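Local coordinates for putative immunoglobulin-blocking virulence protein (Mycoplasma mycoides subsp. capri, PDB 7ADK) that probably acts as a virulence factor that binds host immunoglobulin and blocks its function, at residues P373-E378 / L401-P406; R397-E402 / G416-L421. All coordinates share one frame; numbering follows the deposited sequence.

Three sequence-consecutive antiparallel strands, the first connection carrying helix 381-387, form the start of a larger mixed sheet. From the N terminus, strand 375-379 leads through that helix to strand 396-403, and interaction 1 closes this connection by pairing the first strand with the C-terminal part of the second. The chain then turns into strand 415-422, and interaction 2 closes that beta hairpin. The two loops follow one another rather than nest, overlapping on the middle strand, where both segments include Leu401 and Glu402, but Leu401 alone of these two packs in both contacts. Between them Glu378 O probably accepts a hydrogen bond from Lys400 N (2.8 Å). Beyond the hairpin, strand 415-422 pairs in parallel with strand 448-454, tying these three strands to the rest.

Interaction 1: P373-E378 / L401-P406; sequences PGWVKE and LERINP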
loop_
_atom_site.group_PDB
_atom_site.type_symbol
_atom_site.label_atom_id
_atom_site.label_comp_id
_atom_site.label_asym_id
_atom_site.label_seq_id
_atom_site.Cartn_x
_atom_site.Cartn_y
_atom_site.Cartn_z
ATOM N N PRO A 373 -23.613 -28.138 -6.077
ATOM C CA PRO A 373 -23.680 -29.477 -6.654
ATOM C C PRO A 373 -25.056 -30.143 -6.499
ATOM O O PRO A 373 -25.590 -30.254 -5.405
ATOM C CB PRO A 373 -22.584 -30.277 -5.959
ATOM C CG PRO A 373 -21.631 -29.237 -5.410
ATOM C CD PRO A 373 -22.512 -28.035 -5.140
ATOM N N GLY A 374 -25.649 -30.625 -7.588
ATOM C CA GLY A 374 -26.986 -31.229 -7.573
ATOM C C GLY A 374 -28.155 -30.248 -7.630
ATOM O O GLY A 374 -29.301 -30.678 -7.568
ATOM N N TRP A 375 -27.892 -28.957 -7.809
ATOM C CA TRP A 375 -28.883 -27.908 -8.014
ATOM C C TRP A 375 -28.666 -27.243 -9.365
ATOM O O TRP A 375 -27.540 -27.183 -9.857
ATOM C CB TRP A 375 -28.795 -26.880 -6.885
ATOM C CG TRP A 375 -29.132 -27.420 -5.535
ATOM C CD1 TRP A 375 -28.317 -28.165 -4.762
ATOM C CD2 TRP A 375 -30.392 -27.342 -4.814
ATOM N NE1 TRP A 375 -28.984 -28.567 -3.628
ATOM C CE2 TRP A 375 -30.270 -28.088 -3.608
ATOM C CE3 TRP A 375 -31.619 -26.692 -5.045
ATOM C CZ2 TRP A 375 -31.314 -28.185 -2.687
ATOM C CZ3 TRP A 375 -32.671 -26.783 -4.124
ATOM C CH2 TRP A 375 -32.524 -27.530 -2.947
ATOM N N VAL A 376 -29.735 -26.723 -9.964
ATOM C CA VAL A 376 -29.656 -25.928 -11.199
ATOM C C VAL A 376 -30.360 -24.585 -11.019
ATOM O O VAL A 376 -31.416 -24.503 -10.397
ATOM C CB VAL A 376 -30.118 -26.730 -12.428
ATOM C CG1 VAL A 376 -31.563 -27.206 -12.350
ATOM C CG2 VAL A 376 -29.950 -25.956 -13.731
ATOM N N LYS A 377 -29.732 -23.524 -11.525
ATOM C CA LYS A 377 -30.160 -22.130 -11.404
ATOM C C LYS A 377 -30.797 -21.640 -12.693
ATOM O O LYS A 377 -30.249 -21.821 -13.775
ATOM C CB LYS A 377 -28.951 -21.268 -11.010
ATOM C CG LYS A 377 -29.253 -19.776 -10.830
ATOM C CD LYS A 377 -28.052 -18.969 -10.310
ATOM C CE LYS A 377 -26.831 -18.926 -11.249
ATOM N NZ LYS A 377 -27.014 -18.092 -12.462
ATOM N N GLU A 378 -31.916 -20.953 -12.572
ATOM C CA GLU A 378 -32.575 -20.226 -13.654
ATOM C C GLU A 378 -32.736 -18.751 -13.264
ATOM O O GLU A 378 -33.191 -18.454 -12.166
ATOM C CB GLU A 378 -33.908 -20.922 -13.980
ATOM C CG GLU A 378 -34.712 -20.200 -15.063
ATOM C CD GLU A 378 -35.980 -20.929 -15.533
ATOM O OE1 GLU A 378 -36.898 -20.255 -16.049
ATOM O OE2 GLU A 378 -36.071 -22.173 -15.461
ATOM N N LEU A 401 -33.484 -21.592 -7.780
ATOM C CA LEU A 401 -32.739 -22.843 -7.658
ATOM C C LEU A 401 -33.726 -24.004 -7.540
ATOM O O LEU A 401 -34.666 -23.903 -6.762
ATOM C CB LEU A 401 -31.832 -22.798 -6.421
ATOM C CG LEU A 401 -30.393 -22.367 -6.708
ATOM C CD1 LEU A 401 -30.265 -20.912 -7.125
ATOM C CD2 LEU A 401 -29.551 -22.563 -5.467
ATOM N N GLU A 402 -33.501 -25.120 -8.236
ATOM C CA GLU A 402 -34.203 -26.397 -8.032
ATOM C C GLU A 402 -33.234 -27.592 -7.980
ATOM O O GLU A 402 -32.232 -27.630 -8.693
ATOM C CB GLU A 402 -35.329 -26.580 -9.061
ATOM C CG GLU A 402 -34.878 -26.570 -10.523
ATOM C CD GLU A 402 -36.012 -26.795 -11.532
ATOM O OE1 GLU A 402 -35.737 -27.235 -12.673
ATOM O OE2 GLU A 402 -37.195 -26.523 -11.227
ATOM N N ARG A 403 -33.503 -28.563 -7.100
ATOM C CA ARG A 403 -32.694 -29.782 -6.931
ATOM C C ARG A 403 -32.925 -30.719 -8.129
ATOM O O ARG A 403 -34.069 -31.002 -8.471
ATOM C CB ARG A 403 -33.020 -30.440 -5.574
ATOM C CG ARG A 403 -31.924 -31.389 -5.086
ATOM C CD ARG A 403 -32.293 -32.239 -3.863
ATOM N NE ARG A 403 -32.110 -31.551 -2.573
ATOM C CZ ARG A 403 -33.032 -31.151 -1.722
ATOM N NH1 ARG A 403 -32.734 -30.597 -0.596
ATOM N NH2 ARG A 403 -34.294 -31.276 -1.940
ATOM N N ILE A 404 -31.862 -31.204 -8.777
ATOM C CA ILE A 404 -31.937 -31.929 -10.055
ATOM C C ILE A 404 -32.671 -33.266 -9.900
ATOM O O ILE A 404 -33.570 -33.556 -10.682
ATOM C CB ILE A 404 -30.526 -32.065 -10.666
ATOM C CG1 ILE A 404 -30.029 -30.684 -11.148
ATOM C CG2 ILE A 404 -30.494 -33.063 -11.826
ATOM C CD1 ILE A 404 -28.551 -30.631 -11.519
ATOM N N ASN A 405 -32.348 -34.036 -8.863
ATOM C CA ASN A 405 -33.207 -35.106 -8.370
ATOM C C ASN A 405 -33.982 -34.588 -7.147
ATOM O O ASN A 405 -33.367 -34.386 -6.099
ATOM C CB ASN A 405 -32.351 -36.339 -8.038
ATOM C CG ASN A 405 -31.735 -36.964 -9.271
ATOM O OD1 ASN A 405 -32.417 -37.300 -10.223
ATOM N ND2 ASN A 405 -30.445 -37.138 -9.312
ATOM N N PRO A 406 -35.302 -34.351 -7.236
ATOM C CA PRO A 406 -36.080 -33.898 -6.091
ATOM C C PRO A 406 -36.187 -34.981 -5.018
ATOM O O PRO A 406 -35.961 -36.165 -5.268
ATOM C CB PRO A 406 -37.442 -33.487 -6.643
ATOM C CG PRO A 406 -37.578 -34.318 -7.908
ATOM C CD PRO A 406 -36.149 -34.445 -8.410
#
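Arg403 lies over one face of the Trp375 indole. Its CB sits 3.8 Å from the centroid of the six-membered ring and almost on the ring normal, a CH-pi contact. From there CG runs anti to the backbone N (chi1 -160°) and the chain bends at chi3, bringing NE to 3.5 Å from Trp375 CZ2. The ring and guanidinium planes stand 58° apart, so the two groups meet at a slant with the CZ2-CH2 side of the indole over the guanidinium face, not as a parallel stack. Leu401 CB reaches Trp375 CE3 at 4.1 Å, adding an aliphatic neighbour, and Leu401 CD1 rests against Lys377 CG at 4.0 Å.

These side chains share one face of an antiparallel strand pair, the first two strands of this antiparallel part of the mixed sheet. Trp375 with Arg403 and Lys377 with Leu401 are non-hydrogen-bonded pairs; Val376 with Glu402, between them, is the hydrogen-bonded one, with Val376 N to Glu402 O at 2.9 Å and Glu402 N to Val376 O at 3.1 Å. On the other face Val376 CG1 lies alongside Glu402 CG at 3.8 Å and also touches Ile404. Where strand 396-403 ends, Ile404 N still gives a nearly straight hydrogen bond to Gly374 O (2.9 Å).

In the second shell, Asp355 holds both partners of the indole-arginine contact: its backbone O accepts from Trp375 NE1, while its carboxylate forms a salt bridge with Arg403 NH1. Arg403 NH2 donates to Leu413 O, and Phe354 meets the Trp375 ring edge-to-face.

Interaction 2: R397-E402 / G416-L421; sequences RFSKLE and GLVLDL
Arg397 and Asp420 are joined through both backbone and side chain. Arg397 N donates to Asp420 O and Asp420 N to Arg397 O, each at 2.9 Å. On the face of the sheet that carries Arg397 and Asp420, Arg397 NH2 forms a salt bridge with Asp420 OD2 (2.8 Å). The carboxylate oxygen uses its anti lone pair, the one away from OD1; the planes stand 77° apart, and one bent N-H...O bond (143° at the hydrogen) makes the link. A bend at chi3 (64°) turns the chain so that NH2 reaches Asp420 OD2 at the guanidinium edge. Arg397 NH1 has a second acid, Asp379, on strand 375-379.

The same two-bond exchange recurs at Ser399 with Val418, where Val418 N to Ser399 O measures 2.8 Å, and at Leu401 with Gly416, where Leu401 N to Gly416 O and Gly416 N to Leu401 O are both 2.9 Å. Phe398, Lys400, Leu417 and Leu419, in non-hydrogen-bonded pairs, turn their backbone polar groups outward: Phe398 bonds to Val380, its N also to Ser381 OG, Lys400 to Glu378, Leu417 to Thr447 and Leu419 to Ser448. This is the regular pattern of a beta hairpin embedded in a wider sheet.

Apolar side chains add to the contact. Leu419 CD1 lies over one face of the Phe398 ring, 3.9 Å from its centroid, in a CH-pi contact; Leu439 of helix 426-442 also packs on Phe398. On the other face of the sheet, Leu401 CD1 meets Val418 CG2 at 4.1 Å.

With acids on both flanking strands, the Arg397 guanidinium probably has its charge balanced on both sides and helps link the three strands electrostatically.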
loop_
_atom_site.group_PDB
_atom_site.type_symbol
_atom_site.label_atom_id
_atom_site.label_comp_id
_atom_site.label_asym_id
_atom_site.label_seq_id
_atom_site.Cartn_x
_atom_site.Cartn_y
_atom_site.Cartn_z
ATOM N N ARG A 397 -31.648 -8.585 -9.064
ATOM C CA ARG A 397 -31.935 -9.845 -9.779
ATOM C C ARG A 397 -32.702 -10.847 -8.923
ATOM O O ARG A 397 -32.460 -10.945 -7.726
ATOM C CB ARG A 397 -30.645 -10.498 -10.260
ATOM C CG ARG A 397 -30.102 -9.956 -11.575
ATOM C CD ARG A 397 -28.905 -10.789 -12.025
ATOM N NE ARG A 397 -29.305 -12.175 -12.315
ATOM C CZ ARG A 397 -28.937 -13.286 -11.710
ATOM N NH1 ARG A 397 -29.487 -14.389 -12.095
ATOM N NH2 ARG A 397 -28.078 -13.341 -10.740
ATOM N N PHE A 398 -33.560 -11.649 -9.544
ATOM C CA PHE A 398 -34.199 -12.814 -8.932
ATOM C C PHE A 398 -33.821 -14.079 -9.710
ATOM O O PHE A 398 -33.955 -14.129 -10.930
ATOM C CB PHE A 398 -35.719 -12.645 -8.877
ATOM C CG PHE A 398 -36.241 -11.549 -7.972
ATOM C CD1 PHE A 398 -36.183 -10.208 -8.377
ATOM C CD2 PHE A 398 -36.822 -11.872 -6.734
ATOM C CE1 PHE A 398 -36.702 -9.200 -7.547
ATOM C CE2 PHE A 398 -37.359 -10.867 -5.917
ATOM C CZ PHE A 398 -37.301 -9.529 -6.328
ATOM N N SER A 399 -33.390 -15.127 -9.020
ATOM C CA SER A 399 -33.088 -16.426 -9.617
ATOM C C SER A 399 -33.728 -17.556 -8.826
ATOM O O SER A 399 -33.908 -17.469 -7.623
ATOM C CB SER A 399 -31.589 -16.618 -9.820
ATOM O OG SER A 399 -30.850 -16.576 -8.667
ATOM N N LYS A 400 -34.098 -18.626 -9.513
ATOM C CA LYS A 400 -34.712 -19.835 -8.962
ATOM C C LYS A 400 -33.652 -20.931 -8.914
ATOM O O LYS A 400 -32.999 -21.180 -9.916
ATOM C CB LYS A 400 -35.900 -20.215 -9.862
ATOM C CG LYS A 400 -36.775 -21.366 -9.339
ATOM C CD LYS A 400 -37.726 -21.007 -8.188
ATOM C CE LYS A 400 -38.784 -19.959 -8.561
ATOM N NZ LYS A 400 -39.722 -20.424 -9.593
ATOM N N LEU A 401 -33.484 -21.592 -7.780
ATOM C CA LEU A 401 -32.739 -22.843 -7.658
ATOM C C LEU A 401 -33.726 -24.004 -7.540
ATOM O O LEU A 401 -34.666 -23.903 -6.762
ATOM C CB LEU A 401 -31.832 -22.798 -6.421
ATOM C CG LEU A 401 -30.393 -22.367 -6.708
ATOM C CD1 LEU A 401 -30.265 -20.912 -7.125
ATOM C CD2 LEU A 401 -29.551 -22.563 -5.467
ATOM N N GLU A 402 -33.501 -25.120 -8.236
ATOM C CA GLU A 402 -34.203 -26.397 -8.032
ATOM C C GLU A 402 -33.234 -27.592 -7.980
ATOM O O GLU A 402 -32.232 -27.630 -8.693
ATOM C CB GLU A 402 -35.329 -26.580 -9.061
ATOM C CG GLU A 402 -34.878 -26.570 -10.523
ATOM C CD GLU A 402 -36.012 -26.795 -11.532
ATOM O OE1 GLU A 402 -35.737 -27.235 -12.673
ATOM O OE2 GLU A 402 -37.195 -26.523 -11.227
ATOM N N GLY A 416 -36.084 -22.983 -4.411
ATOM C CA GLY A 416 -36.012 -21.728 -3.679
ATOM C C GLY A 416 -35.776 -20.526 -4.573
ATOM O O GLY A 416 -34.959 -20.567 -5.490
ATOM N N LEU A 417 -36.508 -19.453 -4.304
ATOM C CA LEU A 417 -36.306 -18.139 -4.895
ATOM C C LEU A 417 -35.171 -17.413 -4.169
ATOM O O LEU A 417 -35.117 -17.381 -2.943
ATOM C CB LEU A 417 -37.639 -17.388 -4.844
ATOM C CG LEU A 417 -37.695 -16.050 -5.582
ATOM C CD1 LEU A 417 -37.402 -16.183 -7.065
ATOM C CD2 LEU A 417 -39.092 -15.483 -5.429
ATOM N N VAL A 418 -34.256 -16.820 -4.923
ATOM C CA VAL A 418 -33.052 -16.146 -4.442
ATOM C C VAL A 418 -33.048 -14.710 -4.945
ATOM O O VAL A 418 -33.253 -14.483 -6.132
ATOM C CB VAL A 418 -31.793 -16.916 -4.888
ATOM C CG1 VAL A 418 -30.500 -16.237 -4.433
ATOM C CG2 VAL A 418 -31.835 -18.358 -4.376
ATOM N N LEU A 419 -32.830 -13.741 -4.055
ATOM C CA LEU A 419 -32.730 -12.322 -4.370
ATOM C C LEU A 419 -31.264 -11.875 -4.297
ATOM O O LEU A 419 -30.626 -12.000 -3.255
ATOM C CB LEU A 419 -33.662 -11.561 -3.416
ATOM C CG LEU A 419 -33.623 -10.030 -3.494
ATOM C CD1 LEU A 419 -33.754 -9.505 -4.916
ATOM C CD2 LEU A 419 -34.756 -9.445 -2.690
ATOM N N ASP A 420 -30.764 -11.336 -5.407
ATOM C CA ASP A 420 -29.416 -10.810 -5.647
ATOM C C ASP A 420 -29.496 -9.276 -5.706
ATOM O O ASP A 420 -30.174 -8.706 -6.561
ATOM C CB ASP A 420 -28.891 -11.500 -6.927
ATOM C CG ASP A 420 -27.730 -10.869 -7.720
ATOM O OD1 ASP A 420 -27.113 -9.877 -7.281
ATOM O OD2 ASP A 420 -27.401 -11.407 -8.803
ATOM N N LEU A 421 -28.843 -8.591 -4.759
ATOM C CA LEU A 421 -28.744 -7.130 -4.664
ATOM C C LEU A 421 -27.277 -6.694 -4.756
ATOM O O LEU A 421 -26.528 -6.805 -3.784
ATOM C CB LEU A 421 -29.365 -6.652 -3.338
ATOM C CG LEU A 421 -30.899 -6.682 -3.310
ATOM C CD1 LEU A 421 -31.419 -6.685 -1.883
ATOM C CD2 LEU A 421 -31.481 -5.466 -4.008
#